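PDB 4WA0: possible adhesin from Caldicellulosiruptor kronotskyensis, which probably mediates attachment of the cell to cellulose, as a tapirin, of which this chain is the C-terminal beta-helix domain. Local coordinates for residues 134-146 with 154-168. Numbering follows the deposited sequence.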
loop_
_atom_site.group_PDB
_atom_site.type_symbol
_atom_site.label_atom_id
_atom_site.label_comp_id
_atom_site.label_asym_id
_atom_site.label_seq_id
_atom_site.Cartn_x
_atom_site.Cartn_y
_atom_site.Cartn_z
HETATM N N MSE A 134 -11.455 -6.627 13.282
HETATM C CA MSE A 134 -11.681 -5.329 12.636
HETATM C C MSE A 134 -12.468 -4.379 13.412
HETATM O O MSE A 134 -13.470 -4.758 14.075
HETATM C CB MSE A 134 -12.386 -5.633 11.315
HETATM C CG MSE A 134 -12.474 -4.387 10.469
HETATM SE SE MSE A 134 -13.155 -4.690 8.633
HETATM C CE MSE A 134 -14.943 -4.980 9.154
ATOM N N GLU A 135 -12.099 -3.116 13.347
ATOM C CA GLU A 135 -12.899 -2.044 14.018
ATOM C C GLU A 135 -13.243 -1.017 12.966
ATOM O O GLU A 135 -12.358 -0.653 12.176
ATOM C CB GLU A 135 -12.126 -1.307 15.095
ATOM C CG GLU A 135 -11.681 -2.252 16.153
ATOM C CD GLU A 135 -11.023 -1.657 17.381
ATOM O OE1 GLU A 135 -10.722 -0.440 17.450
ATOM O OE2 GLU A 135 -10.815 -2.491 18.272
ATOM N N VAL A 136 -14.471 -0.504 12.994
ATOM C CA VAL A 136 -14.901 0.589 12.121
ATOM C C VAL A 136 -15.264 1.747 13.007
ATOM O O VAL A 136 -16.104 1.602 13.911
ATOM C CB VAL A 136 -16.082 0.190 11.230
ATOM C CG1 VAL A 136 -16.549 1.417 10.455
ATOM C CG2 VAL A 136 -15.682 -0.970 10.320
ATOM N N SER A 137 -14.583 2.881 12.825
ATOM C CA SER A 137 -14.824 3.969 13.796
ATOM C C SER A 137 -15.965 4.894 13.424
ATOM O O SER A 137 -16.603 5.449 14.374
ATOM C CB SER A 137 -13.490 4.685 14.171
ATOM O OG SER A 137 -13.016 5.471 13.172
ATOM N N THR A 138 -16.204 5.123 12.137
ATOM C CA THR A 138 -17.240 6.087 11.702
ATOM C C THR A 138 -18.314 5.538 10.735
ATOM O O THR A 138 -19.521 5.702 10.945
ATOM C CB THR A 138 -16.548 7.370 11.167
ATOM O OG1 THR A 138 -15.714 7.887 12.195
ATOM C CG2 THR A 138 -17.498 8.427 10.751
ATOM N N LEU A 139 -17.866 4.923 9.629
ATOM C CA LEU A 139 -18.757 4.573 8.568
ATOM C C LEU A 139 -18.303 3.350 7.793
ATOM O O LEU A 139 -17.095 3.157 7.530
ATOM C CB LEU A 139 -18.841 5.751 7.649
ATOM C CG LEU A 139 -19.610 5.739 6.353
ATOM C CD1 LEU A 139 -21.079 5.697 6.694
ATOM C CD2 LEU A 139 -19.434 7.002 5.521
ATOM N N ALA A 140 -19.253 2.513 7.400
ATOM C CA ALA A 140 -18.930 1.396 6.485
ATOM C C ALA A 140 -20.147 1.165 5.595
ATOM O O ALA A 140 -21.320 1.288 6.021
ATOM C CB ALA A 140 -18.529 0.114 7.216
ATOM N N SER A 141 -19.844 0.919 4.361
ATOM C CA SER A 141 -20.807 0.624 3.328
ATOM C C SER A 141 -20.322 -0.600 2.596
ATOM O O SER A 141 -19.269 -0.544 1.874
ATOM C CB SER A 141 -20.904 1.851 2.403
ATOM O OG SER A 141 -21.786 1.618 1.332
ATOM N N ILE A 142 -21.090 -1.691 2.756
ATOM C CA ILE A 142 -20.743 -3.013 2.244
ATOM C C ILE A 142 -21.895 -3.505 1.420
ATOM O O ILE A 142 -22.943 -3.842 1.969
ATOM C CB ILE A 142 -20.408 -3.982 3.398
ATOM C CG1 ILE A 142 -19.244 -3.394 4.231
ATOM C CG2 ILE A 142 -20.200 -5.397 2.879
ATOM C CD1 ILE A 142 -18.955 -4.112 5.520
ATOM N N ARG A 143 -21.709 -3.615 0.106
ATOM C CA ARG A 143 -22.857 -3.903 -0.769
ATOM C C ARG A 143 -23.252 -5.339 -0.756
ATOM O O ARG A 143 -24.355 -5.675 -1.157
ATOM C CB ARG A 143 -22.617 -3.473 -2.234
ATOM C CG ARG A 143 -22.193 -2.042 -2.414
ATOM C CD ARG A 143 -23.244 -1.131 -1.917
ATOM N NE ARG A 143 -22.941 0.298 -2.247
ATOM C CZ ARG A 143 -23.644 1.075 -3.055
ATOM N NH1 ARG A 143 -24.683 0.582 -3.726
ATOM N NH2 ARG A 143 -23.289 2.364 -3.212
ATOM N N GLY A 144 -22.332 -6.200 -0.377
ATOM C CA GLY A 144 -22.627 -7.586 -0.173
ATOM C C GLY A 144 -22.761 -7.989 1.287
ATOM O O GLY A 144 -23.384 -7.319 2.101
ATOM N N THR A 145 -22.137 -9.091 1.623
ATOM C CA THR A 145 -22.243 -9.673 2.895
ATOM C C THR A 145 -21.020 -9.308 3.737
ATOM O O THR A 145 -19.900 -9.356 3.231
ATOM C CB THR A 145 -22.353 -11.225 2.803
ATOM O OG1 THR A 145 -23.488 -11.596 1.962
ATOM C CG2 THR A 145 -22.397 -11.905 4.186
ATOM N N LEU A 146 -21.247 -9.037 4.990
ATOM C CA LEU A 146 -20.228 -8.962 6.042
ATOM C C LEU A 146 -20.269 -10.348 6.719
ATOM O O LEU A 146 -21.233 -10.693 7.390
ATOM C CB LEU A 146 -20.518 -7.833 7.009
ATOM C CG LEU A 146 -19.595 -7.735 8.242
ATOM C CD1 LEU A 146 -18.139 -7.636 7.847
ATOM C CD2 LEU A 146 -19.993 -6.592 9.220
ATOM N N VAL A 154 -15.664 -8.264 14.790
ATOM C CA VAL A 154 -15.870 -6.933 14.226
ATOM C C VAL A 154 -16.496 -6.080 15.326
ATOM O O VAL A 154 -17.472 -6.482 15.996
ATOM C CB VAL A 154 -16.749 -6.925 12.953
ATOM C CG1 VAL A 154 -17.018 -5.509 12.536
ATOM C CG2 VAL A 154 -16.061 -7.687 11.789
ATOM N N THR A 155 -15.925 -4.903 15.498
ATOM C CA THR A 155 -16.405 -3.891 16.455
ATOM C C THR A 155 -16.826 -2.665 15.729
ATOM O O THR A 155 -16.031 -2.095 14.961
ATOM C CB THR A 155 -15.349 -3.559 17.504
ATOM O OG1 THR A 155 -15.018 -4.743 18.223
ATOM C CG2 THR A 155 -15.868 -2.575 18.512
ATOM N N LEU A 156 -18.085 -2.243 15.946
ATOM C CA LEU A 156 -18.598 -0.990 15.383
ATOM C C LEU A 156 -18.478 0.037 16.509
ATOM O O LEU A 156 -19.160 -0.061 17.537
ATOM C CB LEU A 156 -20.041 -1.145 14.794
ATOM C CG LEU A 156 -20.166 -2.438 13.896
ATOM C CD1 LEU A 156 -21.595 -2.485 13.315
ATOM C CD2 LEU A 156 -19.131 -2.430 12.789
ATOM N N LYS A 157 -17.586 1.013 16.358
ATOM C CA LYS A 157 -17.295 1.917 17.493
ATOM C C LYS A 157 -18.444 2.906 17.705
ATOM O O LYS A 157 -19.365 3.054 16.916
ATOM C CB LYS A 157 -15.959 2.650 17.315
ATOM C CG LYS A 157 -14.768 1.719 17.057
ATOM C CD LYS A 157 -14.331 0.982 18.278
ATOM C CE LYS A 157 -13.556 1.893 19.216
ATOM N NZ LYS A 157 -13.316 1.155 20.492
ATOM N N SER A 158 -18.359 3.656 18.791
ATOM C CA SER A 158 -19.489 4.508 19.172
ATOM C C SER A 158 -19.925 5.497 18.106
ATOM O O SER A 158 -19.083 6.148 17.446
ATOM C CB SER A 158 -19.234 5.190 20.515
ATOM O OG SER A 158 -18.090 5.969 20.419
ATOM N N ASN A 159 -21.246 5.560 17.914
ATOM C CA ASN A 159 -21.909 6.427 16.936
ATOM C C ASN A 159 -21.565 6.211 15.490
ATOM O O ASN A 159 -21.917 7.028 14.633
ATOM C CB ASN A 159 -21.719 7.870 17.368
ATOM C CG ASN A 159 -22.260 8.072 18.757
ATOM O OD1 ASN A 159 -23.448 7.813 18.975
ATOM N ND2 ASN A 159 -21.382 8.371 19.729
ATOM N N SER A 160 -20.943 5.054 15.196
ATOM C CA SER A 160 -20.610 4.705 13.813
ATOM C C SER A 160 -21.934 4.394 13.080
ATOM O O SER A 160 -22.993 4.286 13.721
ATOM C CB SER A 160 -19.613 3.525 13.746
ATOM O OG SER A 160 -20.182 2.377 14.332
ATOM N N ALA A 161 -21.890 4.329 11.756
ATOM C CA ALA A 161 -23.023 3.983 10.877
ATOM C C ALA A 161 -22.508 2.958 9.891
ATOM O O ALA A 161 -21.515 3.194 9.135
ATOM C CB ALA A 161 -23.526 5.208 10.148
ATOM N N VAL A 162 -23.137 1.787 9.887
ATOM C CA VAL A 162 -22.633 0.702 9.035
ATOM C C VAL A 162 -23.790 0.160 8.234
ATOM O O VAL A 162 -24.820 -0.168 8.828
ATOM C CB VAL A 162 -22.078 -0.406 9.922
ATOM C CG1 VAL A 162 -21.811 -1.617 9.079
ATOM C CG2 VAL A 162 -20.851 0.089 10.644
ATOM N N TYR A 163 -23.629 0.005 6.936
ATOM C CA TYR A 163 -24.723 -0.387 6.036
ATOM C C TYR A 163 -24.253 -1.615 5.273
ATOM O O TYR A 163 -23.219 -1.512 4.651
ATOM C CB TYR A 163 -24.994 0.709 5.088
ATOM C CG TYR A 163 -25.387 2.072 5.676
ATOM C CD1 TYR A 163 -24.433 2.903 6.172
ATOM C CD2 TYR A 163 -26.745 2.499 5.723
ATOM C CE1 TYR A 163 -24.764 4.123 6.704
ATOM C CE2 TYR A 163 -27.087 3.726 6.232
ATOM C CZ TYR A 163 -26.080 4.532 6.727
ATOM O OH TYR A 163 -26.377 5.749 7.288
ATOM N N CYS A 164 -24.940 -2.753 5.383
ATOM C CA CYS A 164 -24.534 -4.038 4.707
ATOM C C CYS A 164 -25.783 -4.663 4.121
ATOM O O CYS A 164 -26.871 -4.527 4.639
ATOM C CB CYS A 164 -23.817 -5.156 5.567
ATOM S SG CYS A 164 -22.738 -4.539 6.850
ATOM N N ASN A 165 -25.613 -5.408 3.064
ATOM C CA ASN A 165 -26.716 -6.219 2.616
ATOM C C ASN A 165 -27.114 -7.342 3.531
ATOM O O ASN A 165 -28.295 -7.573 3.758
ATOM C CB ASN A 165 -26.416 -6.786 1.199
ATOM C CG ASN A 165 -27.583 -7.547 0.633
ATOM O OD1 ASN A 165 -27.554 -8.787 0.608
ATOM N ND2 ASN A 165 -28.648 -6.853 0.333
ATOM N N SER A 166 -26.128 -8.060 4.044
ATOM C CA SER A 166 -26.335 -9.268 4.822
ATOM C C SER A 166 -25.190 -9.433 5.805
ATOM O O SER A 166 -24.081 -8.915 5.583
ATOM C CB SER A 166 -26.348 -10.493 3.881
ATOM O OG SER A 166 -27.494 -10.479 3.039
ATOM N N LEU A 167 -25.492 -10.159 6.876
ATOM C CA LEU A 167 -24.568 -10.433 7.948
ATOM C C LEU A 167 -24.565 -11.886 8.284
ATOM O O LEU A 167 -25.656 -12.492 8.436
ATOM C CB LEU A 167 -24.960 -9.622 9.156
ATOM C CG LEU A 167 -24.058 -9.794 10.374
ATOM C CD1 LEU A 167 -22.611 -9.338 10.197
ATOM C CD2 LEU A 167 -24.712 -9.181 11.598
ATOM N N VAL A 168 -23.370 -12.505 8.361
ATOM C CA VAL A 168 -23.234 -13.844 8.816
ATOM C C VAL A 168 -22.155 -13.842 9.871
ATOM O O VAL A 168 -20.999 -13.369 9.594
ATOM C CB VAL A 168 -22.855 -14.783 7.652
ATOM C CG1 VAL A 168 -22.483 -16.139 8.159
ATOM C CG2 VAL A 168 -23.958 -14.854 6.582
HETATM O O HOH W 1 -13.056 -6.230 16.674
HETATM O O HOH W 2 -12.472 -1.842 20.463
HETATM O O HOH W 3 -18.440 7.443 14.898
HETATM O O HOH W 4 -25.061 -10.215 0.309
#
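Leu146 and Leu167 run alongside each other into the interior, with CD2 of Leu146 3.9 Å from CD1 of Leu167. Cys164 SG touches two side chains of 134-146, 4.0 Å from both Ile142 CD1 and Leu146 CB. Further round, selenomethionine Met134 is bent at chi3 (73°), which brings CE to 3.9 Å from Val154 CG2. Ala140 CB packs beside the two methyls of Val162, and Leu127 and Leu175 of the flanking coils extend this apolar filling. On the outside, Leu139 CD1 reaches the edge of the Tyr163 ring, 4.0 Å from CE1, and Tyr184 stacks with that ring. Glu135 and Lys157 do not meet directly but share a water; Lys157 NZ forms its salt bridge with Glu178.

Backbone hydrogen bonds join three pairs of parallel strands, among them a nearly straight one from Lys157 N to Val136 O (2.9 Å, 172° at the hydrogen). At one corner 154-168 is two residues longer. There a type II turn spans Lys157 to Ser160, and Lys157 O accepts from both Ser160 N and Ser160 OG. At Arg143-Gly144 a beta bulge shifts the register by one. Such stacking of successive coils on three faces is characteristic of a parallel beta-helix.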